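Local coordinates for putative histidinol-phosphate aminotransferase (Burkholderia pseudomallei, PDB 3P1T), which probably transfers an amino group from L-histidinol phosphate to 2-oxoglutarate with the help of pyridoxal 5'-phosphate, a step of histidine biosynthesis, at residues 170-175 with 193-198; 252-257 with 315-320. All coordinates share one frame; numbering follows the deposited sequence.

Contact 1. Residues 170-175 with 193-198; sequences DETYVD and FRSFSK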
loop_
_atom_site.group_PDB
_atom_site.type_symbol
_atom_site.label_atom_id
_atom_site.label_comp_id
_atom_site.label_asym_id
_atom_site.label_seq_id
_atom_site.Cartn_x
_atom_site.Cartn_y
_atom_site.Cartn_z
ATOM N N ASP A 170 11.600 13.069 10.443
ATOM C CA ASP A 170 11.434 11.625 10.330
ATOM C C ASP A 170 12.047 10.982 11.584
ATOM O O ASP A 170 13.267 10.860 11.697
ATOM C CB ASP A 170 12.069 11.122 9.006
ATOM C CG ASP A 170 12.142 9.625 8.789
ATOM O OD1 ASP A 170 11.831 8.866 9.734
ATOM O OD2 ASP A 170 12.521 9.210 7.679
ATOM N N GLU A 171 11.179 10.599 12.530
ATOM C CA GLU A 171 11.590 10.033 13.812
ATOM C C GLU A 171 11.556 8.487 13.810
ATOM O O GLU A 171 11.225 7.891 14.830
ATOM C CB GLU A 171 10.714 10.586 14.941
ATOM C CG GLU A 171 11.135 11.986 15.383
ATOM C CD GLU A 171 10.509 12.525 16.659
ATOM O OE1 GLU A 171 9.358 12.140 16.973
ATOM O OE2 GLU A 171 11.155 13.367 17.323
ATOM N N THR A 172 12.004 7.845 12.688
ATOM C CA THR A 172 12.069 6.384 12.535
ATOM C C THR A 172 12.871 5.735 13.682
ATOM O O THR A 172 12.469 4.671 14.186
ATOM C CB THR A 172 12.691 6.013 11.167
ATOM O OG1 THR A 172 11.781 6.363 10.130
ATOM C CG2 THR A 172 13.017 4.526 11.030
ATOM N N TYR A 173 13.979 6.367 14.104
ATOM C CA TYR A 173 14.845 5.744 15.106
ATOM C C TYR A 173 14.699 6.354 16.516
ATOM O O TYR A 173 15.520 6.035 17.372
ATOM C CB TYR A 173 16.323 5.836 14.642
ATOM C CG TYR A 173 16.570 5.023 13.385
ATOM C CD1 TYR A 173 16.691 3.633 13.437
ATOM C CD2 TYR A 173 16.552 5.624 12.131
ATOM C CE1 TYR A 173 16.800 2.869 12.273
ATOM C CE2 TYR A 173 16.707 4.874 10.964
ATOM C CZ TYR A 173 16.824 3.497 11.039
ATOM O OH TYR A 173 16.989 2.759 9.891
ATOM N N VAL A 174 13.648 7.151 16.782
ATOM C CA VAL A 174 13.444 7.828 18.076
ATOM C C VAL A 174 13.351 6.827 19.270
ATOM O O VAL A 174 13.749 7.194 20.373
ATOM C CB VAL A 174 12.189 8.741 18.061
ATOM C CG1 VAL A 174 10.890 7.926 18.056
ATOM C CG2 VAL A 174 12.200 9.730 19.225
ATOM N N ASP A 175 12.852 5.593 19.068
ATOM C CA ASP A 175 12.683 4.648 20.182
ATOM C C ASP A 175 14.047 4.173 20.805
ATOM O O ASP A 175 14.058 3.670 21.935
ATOM C CB ASP A 175 11.847 3.443 19.748
ATOM C CG ASP A 175 10.332 3.622 19.917
ATOM O OD1 ASP A 175 9.897 4.725 20.364
ATOM O OD2 ASP A 175 9.588 2.641 19.671
ATOM N N PHE A 193 7.021 12.101 11.397
ATOM C CA PHE A 193 6.769 10.740 10.940
ATOM C C PHE A 193 7.354 9.714 11.929
ATOM O O PHE A 193 8.485 9.870 12.369
ATOM C CB PHE A 193 7.344 10.520 9.532
ATOM C CG PHE A 193 7.312 9.085 9.049
ATOM C CD1 PHE A 193 6.168 8.556 8.453
ATOM C CD2 PHE A 193 8.433 8.260 9.185
ATOM C CE1 PHE A 193 6.138 7.226 8.020
ATOM C CE2 PHE A 193 8.397 6.926 8.757
ATOM C CZ PHE A 193 7.261 6.430 8.151
ATOM N N ARG A 194 6.576 8.662 12.245
ATOM C CA ARG A 194 6.981 7.520 13.079
ATOM C C ARG A 194 6.827 6.239 12.266
ATOM O O ARG A 194 5.817 6.091 11.560
ATOM C CB ARG A 194 6.173 7.438 14.387
ATOM C CG ARG A 194 6.370 8.608 15.337
ATOM C CD ARG A 194 7.685 8.538 16.053
ATOM N NE ARG A 194 7.892 9.699 16.920
ATOM C CZ ARG A 194 7.591 9.734 18.211
ATOM N NH1 ARG A 194 7.040 8.681 18.799
ATOM N NH2 ARG A 194 7.835 10.827 18.925
ATOM N N SER A 195 7.816 5.325 12.360
ATOM C CA SER A 195 7.846 4.039 11.648
ATOM C C SER A 195 7.481 2.878 12.567
ATOM O O SER A 195 7.819 2.925 13.755
ATOM C CB SER A 195 9.241 3.804 11.073
ATOM O OG SER A 195 9.353 2.602 10.328
ATOM N N PHE A 196 6.832 1.820 12.025
ATOM C CA PHE A 196 6.521 0.633 12.822
ATOM C C PHE A 196 7.464 -0.509 12.423
ATOM O O PHE A 196 7.289 -1.651 12.865
ATOM C CB PHE A 196 5.032 0.219 12.677
ATOM C CG PHE A 196 4.058 1.284 13.142
ATOM C CD1 PHE A 196 3.909 1.575 14.499
ATOM C CD2 PHE A 196 3.326 2.023 12.227
ATOM C CE1 PHE A 196 3.066 2.604 14.925
ATOM C CE2 PHE A 196 2.470 3.043 12.656
ATOM C CZ PHE A 196 2.344 3.327 14.002
ATOM N N SER A 197 8.493 -0.184 11.625
ATOM C CA SER A 197 9.435 -1.152 11.064
ATOM C C SER A 197 10.554 -1.594 12.038
ATOM O O SER A 197 11.085 -2.709 11.884
ATOM C CB SER A 197 10.091 -0.580 9.806
ATOM O OG SER A 197 9.185 -0.468 8.719
ATOM N N LYS A 198 10.928 -0.747 13.020
ATOM C CA LYS A 198 12.074 -1.084 13.864
ATOM C C LYS A 198 11.598 -1.633 15.200
ATOM O O LYS A 198 11.230 -2.801 15.256
ATOM C CB LYS A 198 13.012 0.137 14.049
ATOM C CG LYS A 198 13.327 0.926 12.764
ATOM C CD LYS A 198 13.876 0.082 11.599
ATOM C CE LYS A 198 14.050 0.893 10.347
ATOM N NZ LYS A 198 14.276 0.009 9.182
HETATM O O HOH W 1 9.420 5.659 15.112
#
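Asp-170 and Phe-193 form a parallel bridge where strand 166-170 ends beside strand 190-195, in the seven-stranded mixed sheet of a fold type I PLP-dependent aminotransferase. The backbone link is Glu-171 N to Phe-193 O, 2.8 Å. Beyond it the two chains diverge, Glu-171 to Val-174 turning in a type I beta turn and 193-198 running on to Lys-198. Past the bridge water 1 links the segments, hydrogen-bonded to Glu-171 O and to Ser-195 N.

The charged link is a side-on salt bridge: Arg-194 NE and NH2 both reach the single oxygen Glu-171 OE1, each at 2.8 Å. That oxygen lies at the guanidinium edge, but the carboxylate is turned 41° from the guanidinium plane, and both nitrogens reach OE1 from the same face of the carboxylate plane. Val-174 CG1 lies over one guanidinium face, toward its rim, 3.7 Å from Arg-194 NE.

Asp-170 stands beside the Phe-193 ring, with OD1 3.5 Å from CD2 and the two planes nearly perpendicular (88°). OD1 also accepts from the backbone N of Thr-172, an Asx turn, and from Thr-172 OG1; OD2 bonds to Tyr-103. Thr-172 is thereby fixed with OG1 at the edge of the Phe-193 ring and CG2 against Ser-195 CB.

In the sequence Ser-Phe-Ser-Lys, Lys-198 probably corresponds to the lysine that carries the cofactor in relatives. Here its NZ bonds to a bound tartrate and to Tyr-48 of the second subunit. A bend at chi2 (-54°) brings its chain against Thr-172 CG2, which itself sits over one face of the Tyr-173 ring, and obliquely across Tyr-173. Tyr-173 OH is hydrogen-bonded to Asn-24 and touches Lys-198 through CE, at 3.5 Å.

Contact 2. Residues 252-257 with 315-320; sequences AKTLAQ and ISIGRE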
loop_
_atom_site.group_PDB
_atom_site.type_symbol
_atom_site.label_atom_id
_atom_site.label_comp_id
_atom_site.label_asym_id
_atom_site.label_seq_id
_atom_site.Cartn_x
_atom_site.Cartn_y
_atom_site.Cartn_z
ATOM N N ALA A 252 15.579 -1.738 25.601
ATOM C CA ALA A 252 16.539 -1.846 26.698
ATOM C C ALA A 252 17.766 -2.671 26.293
ATOM O O ALA A 252 18.899 -2.214 26.499
ATOM C CB ALA A 252 15.871 -2.465 27.916
ATOM N N LYS A 253 17.537 -3.852 25.681
ATOM C CA LYS A 253 18.576 -4.775 25.208
ATOM C C LYS A 253 19.392 -4.120 24.089
ATOM O O LYS A 253 20.616 -4.236 24.099
ATOM C CB LYS A 253 17.926 -6.090 24.731
ATOM C CG LYS A 253 18.861 -7.196 24.240
ATOM C CD LYS A 253 18.023 -8.423 23.870
ATOM C CE LYS A 253 18.814 -9.537 23.241
ATOM N NZ LYS A 253 17.962 -10.727 22.963
ATOM N N THR A 254 18.730 -3.403 23.161
ATOM C CA THR A 254 19.414 -2.728 22.065
ATOM C C THR A 254 20.350 -1.625 22.623
ATOM O O THR A 254 21.498 -1.566 22.175
ATOM C CB THR A 254 18.415 -2.176 21.057
ATOM O OG1 THR A 254 17.681 -3.273 20.507
ATOM C CG2 THR A 254 19.089 -1.428 19.933
ATOM N N LEU A 255 19.893 -0.798 23.608
ATOM C CA LEU A 255 20.714 0.272 24.204
ATOM C C LEU A 255 21.976 -0.294 24.894
ATOM O O LEU A 255 23.054 0.322 24.836
ATOM C CB LEU A 255 19.925 1.128 25.233
ATOM C CG LEU A 255 18.616 1.855 24.830
ATOM C CD1 LEU A 255 18.208 2.861 25.894
ATOM C CD2 LEU A 255 18.727 2.569 23.520
ATOM N N ALA A 256 21.828 -1.452 25.557
ATOM C CA ALA A 256 22.901 -2.140 26.291
ATOM C C ALA A 256 23.895 -2.805 25.329
ATOM O O ALA A 256 25.104 -2.720 25.561
ATOM C CB ALA A 256 22.314 -3.179 27.235
ATOM N N GLN A 257 23.388 -3.460 24.257
ATOM C CA GLN A 257 24.223 -4.116 23.250
ATOM C C GLN A 257 24.940 -3.063 22.377
ATOM O O GLN A 257 26.101 -3.290 22.014
ATOM C CB GLN A 257 23.411 -5.082 22.388
ATOM C CG GLN A 257 23.029 -6.378 23.086
ATOM C CD GLN A 257 24.227 -7.243 23.411
ATOM O OE1 GLN A 257 24.989 -7.663 22.529
ATOM N NE2 GLN A 257 24.408 -7.531 24.693
ATOM N N ILE A 315 26.815 -0.807 11.146
ATOM C CA ILE A 315 26.598 -2.108 11.782
ATOM C C ILE A 315 25.336 -2.046 12.640
ATOM O O ILE A 315 25.284 -1.249 13.582
ATOM C CB ILE A 315 27.843 -2.519 12.631
ATOM C CG1 ILE A 315 29.150 -2.475 11.803
ATOM C CG2 ILE A 315 27.599 -3.886 13.283
ATOM C CD1 ILE A 315 30.426 -2.694 12.597
ATOM N N SER A 316 24.333 -2.884 12.341
ATOM C CA SER A 316 23.126 -2.918 13.172
ATOM C C SER A 316 23.406 -3.668 14.488
ATOM O O SER A 316 24.385 -4.426 14.581
ATOM C CB SER A 316 21.965 -3.560 12.424
ATOM O OG SER A 316 21.672 -2.823 11.251
ATOM N N ILE A 317 22.587 -3.406 15.518
ATOM C CA ILE A 317 22.710 -4.077 16.811
ATOM C C ILE A 317 21.615 -5.146 16.856
ATOM O O ILE A 317 20.419 -4.807 16.861
ATOM C CB ILE A 317 22.641 -3.064 17.992
ATOM C CG1 ILE A 317 23.688 -1.927 17.870
ATOM C CG2 ILE A 317 22.681 -3.755 19.335
ATOM C CD1 ILE A 317 25.165 -2.333 17.744
ATOM N N GLY A 318 22.035 -6.414 16.814
ATOM C CA GLY A 318 21.122 -7.558 16.834
ATOM C C GLY A 318 21.017 -8.186 18.207
ATOM O O GLY A 318 21.222 -7.503 19.215
ATOM N N ARG A 319 20.713 -9.491 18.267
ATOM C CA ARG A 319 20.711 -10.185 19.559
ATOM C C ARG A 319 22.172 -10.379 20.058
ATOM O O ARG A 319 23.124 -10.217 19.293
ATOM C CB ARG A 319 19.974 -11.526 19.464
ATOM C CG ARG A 319 18.460 -11.431 19.585
ATOM C CD ARG A 319 17.778 -12.715 19.142
ATOM N NE ARG A 319 17.820 -12.860 17.680
ATOM C CZ ARG A 319 18.640 -13.670 17.015
ATOM N NH1 ARG A 319 19.472 -14.469 17.671
ATOM N NH2 ARG A 319 18.609 -13.712 15.689
ATOM N N GLU A 320 22.336 -10.712 21.336
ATOM C CA GLU A 320 23.631 -10.894 21.984
ATOM C C GLU A 320 24.550 -11.857 21.186
ATOM O O GLU A 320 25.699 -11.512 20.936
ATOM C CB GLU A 320 23.430 -11.411 23.411
ATOM C CG GLU A 320 24.722 -11.437 24.216
ATOM C CD GLU A 320 24.715 -12.205 25.523
ATOM O OE1 GLU A 320 23.649 -12.269 26.179
ATOM O OE2 GLU A 320 25.796 -12.702 25.913
HETATM O O HOH W 2 20.118 -12.448 22.976
HETATM O O HOH W 3 19.524 -6.074 20.629
#
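Gln-257 rests on Ile-317 where helix 244-267 of the aminotransferase packs against the short connection from strand 312-316 to helix 320-333, a strand-turn-helix unit with Arg-319 as N-cap residue. No direct hydrogen bond crosses between 252-257 and 315-320; the segments meet by van der Waals contact, often a polar atom against a carbon, and through two waters.

Ile-317 points its side chain at the helix. CG2, anti to the backbone N, is the branch that touches, lying 3.4 Å from Gln-257 CB and 3.8 Å from Thr-254 O. Val-261 and Asn-323 pack round the same side chain.

Gln-257 bends at chi2 (-66°), which carries its amide across the start of helix 320-333. OE1 comes within 3.5 Å of Glu-320 CA, and NE2 lies 3.9 Å from Glu-320 CG, the amide and carboxylate planes being 29° apart. The polar work of OE1 is done with other residues: it accepts from Asn-323 ND2 in the helix it overlies and from Arg-260 NE in its own.

Lys-253 reaches across at the more exposed margin with a fully extended chain. Its NZ touches Arg-319 through the aliphatic CG, while the guanidinium continues to a salt bridge with Glu-321. Water 2 ties the two segments together here, accepting from Lys-253 NZ and from Glu-320 N. Further in, Thr-254 OG1 is hydrogen-bonded to His-250 O in its own helix; water 3 donates to Gly-318 O at 2.6 Å and only weakly to Thr-254 OG1, 3.4 Å away.

How the contacts relate
Contact 1 is buried near the middle of the chain, at the ends of strands in the large sheet and beside the subunit interface; contact 2 lies about 16 Å from the chain centre and is only partly buried. They share no segment, and their centres are about 17 Å apart. Contact 1 joins strand ends directly, through a backbone bridge and a salt bridge, whereas contact 2 sets a helix against a strand-to-helix turn through van der Waals contact and bridging water. Asn-24 connects their surroundings, bonding to Tyr-173 of the first and, through OD1, to Ser-316 of the second.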